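Local coordinates for protein separin (Saccharomyces cerevisiae, PDB 5U1T) that cleaves the cohesin subunit MCD1/SCC1 as a caspase-like cysteine protease at the onset of anaphase, letting sister chromatids separate, at residues 1522-1526 / 1586-1592. Sequence-based numbering, arbitrary orientation.
Sequences CPMVL and VIYGLPI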
ATOM      1  N   CYS A1522     -37.742  20.945  -6.078  1.00 67.66           N
ATOM      2  CA  CYS A1522     -39.070  20.742  -6.647  1.00 63.65           C
ATOM      3  C   CYS A1522     -40.054  20.570  -5.494  1.00 68.79           C
ATOM      4  O   CYS A1522     -39.773  19.813  -4.553  1.00 64.89           O
ATOM      5  CB  CYS A1522     -39.091  19.517  -7.571  1.00 61.33           C
ATOM      6  SG  CYS A1522     -40.632  19.237  -8.483  1.00 62.57           S
ATOM      7  N   PRO A1523     -41.179  21.308  -5.546  1.00 68.52           N
ATOM      8  CA  PRO A1523     -42.245  21.302  -4.547  1.00 66.12           C
ATOM      9  C   PRO A1523     -43.430  20.409  -4.924  1.00 67.38           C
ATOM     10  O   PRO A1523     -44.344  20.229  -4.116  1.00 68.83           O
ATOM     11  CB  PRO A1523     -42.663  22.774  -4.502  1.00 67.18           C
ATOM     12  CG  PRO A1523     -42.479  23.230  -5.886  1.00 62.06           C
ATOM     13  CD  PRO A1523     -41.343  22.430  -6.485  1.00 68.15           C
ATOM     14  N   MET A1524     -43.424  19.865  -6.137  1.00 59.91           N
ATOM     15  CA  MET A1524     -44.476  18.943  -6.585  1.00 62.25           C
ATOM     16  C   MET A1524     -43.977  18.213  -7.815  1.00 58.39           C
ATOM     17  O   MET A1524     -43.770  18.824  -8.847  1.00 59.31           O
ATOM     18  CB  MET A1524     -45.788  19.682  -6.910  1.00 64.39           C
ATOM     19  CG  MET A1524     -47.019  18.785  -7.158  1.00 61.19           C
ATOM     20  SD  MET A1524     -47.038  17.691  -8.603  1.00 64.99           S
ATOM     21  CE  MET A1524     -46.744  18.861  -9.918  1.00 66.32           C
ATOM     22  N   VAL A1525     -43.787  16.907  -7.708  1.00 61.49           N
ATOM     23  CA  VAL A1525     -43.324  16.136  -8.845  1.00 66.46           C
ATOM     24  C   VAL A1525     -44.201  14.910  -9.013  1.00 62.48           C
ATOM     25  O   VAL A1525     -44.517  14.211  -8.050  1.00 61.28           O
ATOM     26  CB  VAL A1525     -41.848  15.724  -8.701  1.00 63.20           C
ATOM     27  CG1 VAL A1525     -41.607  15.018  -7.376  1.00 62.68           C
ATOM     28  CG2 VAL A1525     -41.429  14.849  -9.871  1.00 63.67           C
ATOM     29  N   LEU A1526     -44.614  14.675 -10.249  1.00 59.35           N
ATOM     30  CA  LEU A1526     -45.568  13.625 -10.552  1.00 63.33           C
ATOM     31  C   LEU A1526     -44.979  12.646 -11.567  1.00 67.34           C
ATOM     32  O   LEU A1526     -44.581  13.054 -12.656  1.00 66.50           O
ATOM     33  CB  LEU A1526     -46.861  14.259 -11.070  1.00 68.63           C
ATOM     34  CG  LEU A1526     -48.115  13.437 -11.376  1.00 67.37           C
ATOM     35  CD1 LEU A1526     -49.359  14.357 -11.378  1.00 75.69           C
ATOM     36  CD2 LEU A1526     -47.984  12.727 -12.726  1.00 63.65           C
ATOM     37  N   VAL A1586     -48.284   8.727  -9.524  1.00 57.80           N
ATOM     38  CA  VAL A1586     -48.131   9.080  -8.108  1.00 48.79           C
ATOM     39  C   VAL A1586     -47.565  10.505  -7.986  1.00 50.33           C
ATOM     40  O   VAL A1586     -46.892  10.967  -8.895  1.00 60.96           O
ATOM     41  CB  VAL A1586     -47.210   8.056  -7.376  1.00 60.49           C
ATOM     42  CG1 VAL A1586     -45.842   7.939  -8.072  1.00 52.71           C
ATOM     43  CG2 VAL A1586     -47.070   8.392  -5.901  1.00 50.06           C
ATOM     44  N   ILE A1587     -47.866  11.210  -6.898  1.00 45.67           N
ATOM     45  CA  ILE A1587     -47.366  12.565  -6.654  1.00 52.52           C
ATOM     46  C   ILE A1587     -46.521  12.669  -5.381  1.00 56.28           C
ATOM     47  O   ILE A1587     -46.902  12.142  -4.342  1.00 63.05           O
ATOM     48  CB  ILE A1587     -48.499  13.579  -6.494  1.00 57.19           C
ATOM     49  CG1 ILE A1587     -49.501  13.507  -7.640  1.00 58.96           C
ATOM     50  CG2 ILE A1587     -47.946  14.978  -6.379  1.00 59.01           C
ATOM     51  CD1 ILE A1587     -50.831  14.200  -7.305  1.00 68.89           C
ATOM     52  N   TYR A1588     -45.386  13.356  -5.448  1.00 56.94           N
ATOM     53  CA  TYR A1588     -44.640  13.701  -4.240  1.00 57.47           C
ATOM     54  C   TYR A1588     -44.603  15.227  -4.070  1.00 61.46           C
ATOM     55  O   TYR A1588     -44.554  15.959  -5.066  1.00 62.63           O
ATOM     56  CB  TYR A1588     -43.220  13.129  -4.285  1.00 52.89           C
ATOM     57  CG  TYR A1588     -43.096  11.664  -3.906  1.00 46.06           C
ATOM     58  CD1 TYR A1588     -43.430  10.668  -4.805  1.00 43.95           C
ATOM     59  CD2 TYR A1588     -42.613  11.283  -2.659  1.00 44.66           C
ATOM     60  CE1 TYR A1588     -43.296   9.338  -4.480  1.00 45.46           C
ATOM     61  CE2 TYR A1588     -42.482   9.954  -2.324  1.00 46.53           C
ATOM     62  CZ  TYR A1588     -42.831   8.984  -3.239  1.00 49.19           C
ATOM     63  OH  TYR A1588     -42.715   7.649  -2.929  1.00 50.46           O
ATOM     64  N   GLY A1589     -44.639  15.703  -2.822  1.00 56.20           N
ATOM     65  CA  GLY A1589     -44.585  17.128  -2.546  1.00 55.80           C
ATOM     66  C   GLY A1589     -45.916  17.702  -2.092  1.00 66.76           C
ATOM     67  O   GLY A1589     -46.662  17.054  -1.353  1.00 67.57           O
ATOM     68  N   LEU A1590     -46.223  18.918  -2.542  1.00 66.21           N
ATOM     69  CA  LEU A1590     -47.449  19.610  -2.137  1.00 63.52           C
ATOM     70  C   LEU A1590     -48.513  19.640  -3.240  1.00 65.48           C
ATOM     71  O   LEU A1590     -48.191  19.708  -4.419  1.00 65.93           O
ATOM     72  CB  LEU A1590     -47.115  21.043  -1.705  1.00 65.01           C
ATOM     73  CG  LEU A1590     -46.009  21.152  -0.656  1.00 63.81           C
ATOM     74  CD1 LEU A1590     -45.871  22.582  -0.149  1.00 66.56           C
ATOM     75  CD2 LEU A1590     -46.278  20.183   0.484  1.00 63.88           C
ATOM     76  N   PRO A1591     -49.798  19.609  -2.863  1.00 66.94           N
ATOM     77  CA  PRO A1591     -50.798  19.688  -3.929  1.00 68.66           C
ATOM     78  C   PRO A1591     -50.830  21.094  -4.564  1.00 75.61           C
ATOM     79  O   PRO A1591     -50.718  22.117  -3.875  1.00 72.27           O
ATOM     80  CB  PRO A1591     -52.100  19.356  -3.205  1.00 64.09           C
ATOM     81  CG  PRO A1591     -51.862  19.797  -1.806  1.00 66.26           C
ATOM     82  CD  PRO A1591     -50.414  19.547  -1.527  1.00 67.31           C
ATOM     83  N   ILE A1592     -50.939  21.144  -5.886  1.00 70.32           N
ATOM     84  CA  ILE A1592     -50.977  22.425  -6.564  1.00 78.01           C
ATOM     85  C   ILE A1592     -52.307  22.597  -7.288  1.00 78.12           C
ATOM     86  O   ILE A1592     -52.960  21.614  -7.641  1.00 77.36           O
ATOM     87  CB  ILE A1592     -49.808  22.577  -7.566  1.00 76.71           C
ATOM     88  CG1 ILE A1592     -50.040  21.715  -8.812  1.00 70.16           C
ATOM     89  CG2 ILE A1592     -48.496  22.225  -6.892  1.00 72.55           C
ATOM     90  CD1 ILE A1592     -49.154  22.063  -9.983  1.00 68.43           C
TER
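The last, antiparallel pairing of the six-stranded mixed sheet in the protease domain joins Val1525 to Tyr1588. Val1525 N donates to Tyr1588 O at 2.9 Å, and Tyr1588 N returns a nearly straight bond (176°) to Val1525 O. Two residues along, Leu1590 N reaches Pro1523 O at 2.8 Å, carrying the pairing past the end of strand 1586-1589. Strand 1524-1526 is parallel to its other neighbour, 1492-1494, while strand 1586-1589, antiparallel to it, is the outermost strand of the sheet within this chain, in a caspase-like α/β core consistent with clan CD. Met1524 and Gly1589 form a non-hydrogen-bonded pair. Gly1589 has a positive phi, in a conformation that a residue with a beta carbon could scarcely adopt. The Met1524 chain leaves with CG anti to the backbone N (chi1 -170°), then bends twice, which brings SD to 3.6 Å from Ile1587 CG2 while CB lies 3.7 Å from Ile1592 CG2. An alanine here would keep CB beside Ile1592 but is likely to leave Ile1587 CG2 without its sulfur neighbour and open a gap between the two isoleucines. On the same face, Leu1526 CD1 packs obliquely on Ile1587 CG1 at 3.8 Å, and both side chains touch Val1564 of helix 1564-1571. On the other face, Val1525 CG1 meets Tyr1588 CB, and both side chains touch Ile1514 of helix 1513-1519; the Tyr1588 ring extends beyond Val1525, its OH hydrogen-bonded to His1367 ND1.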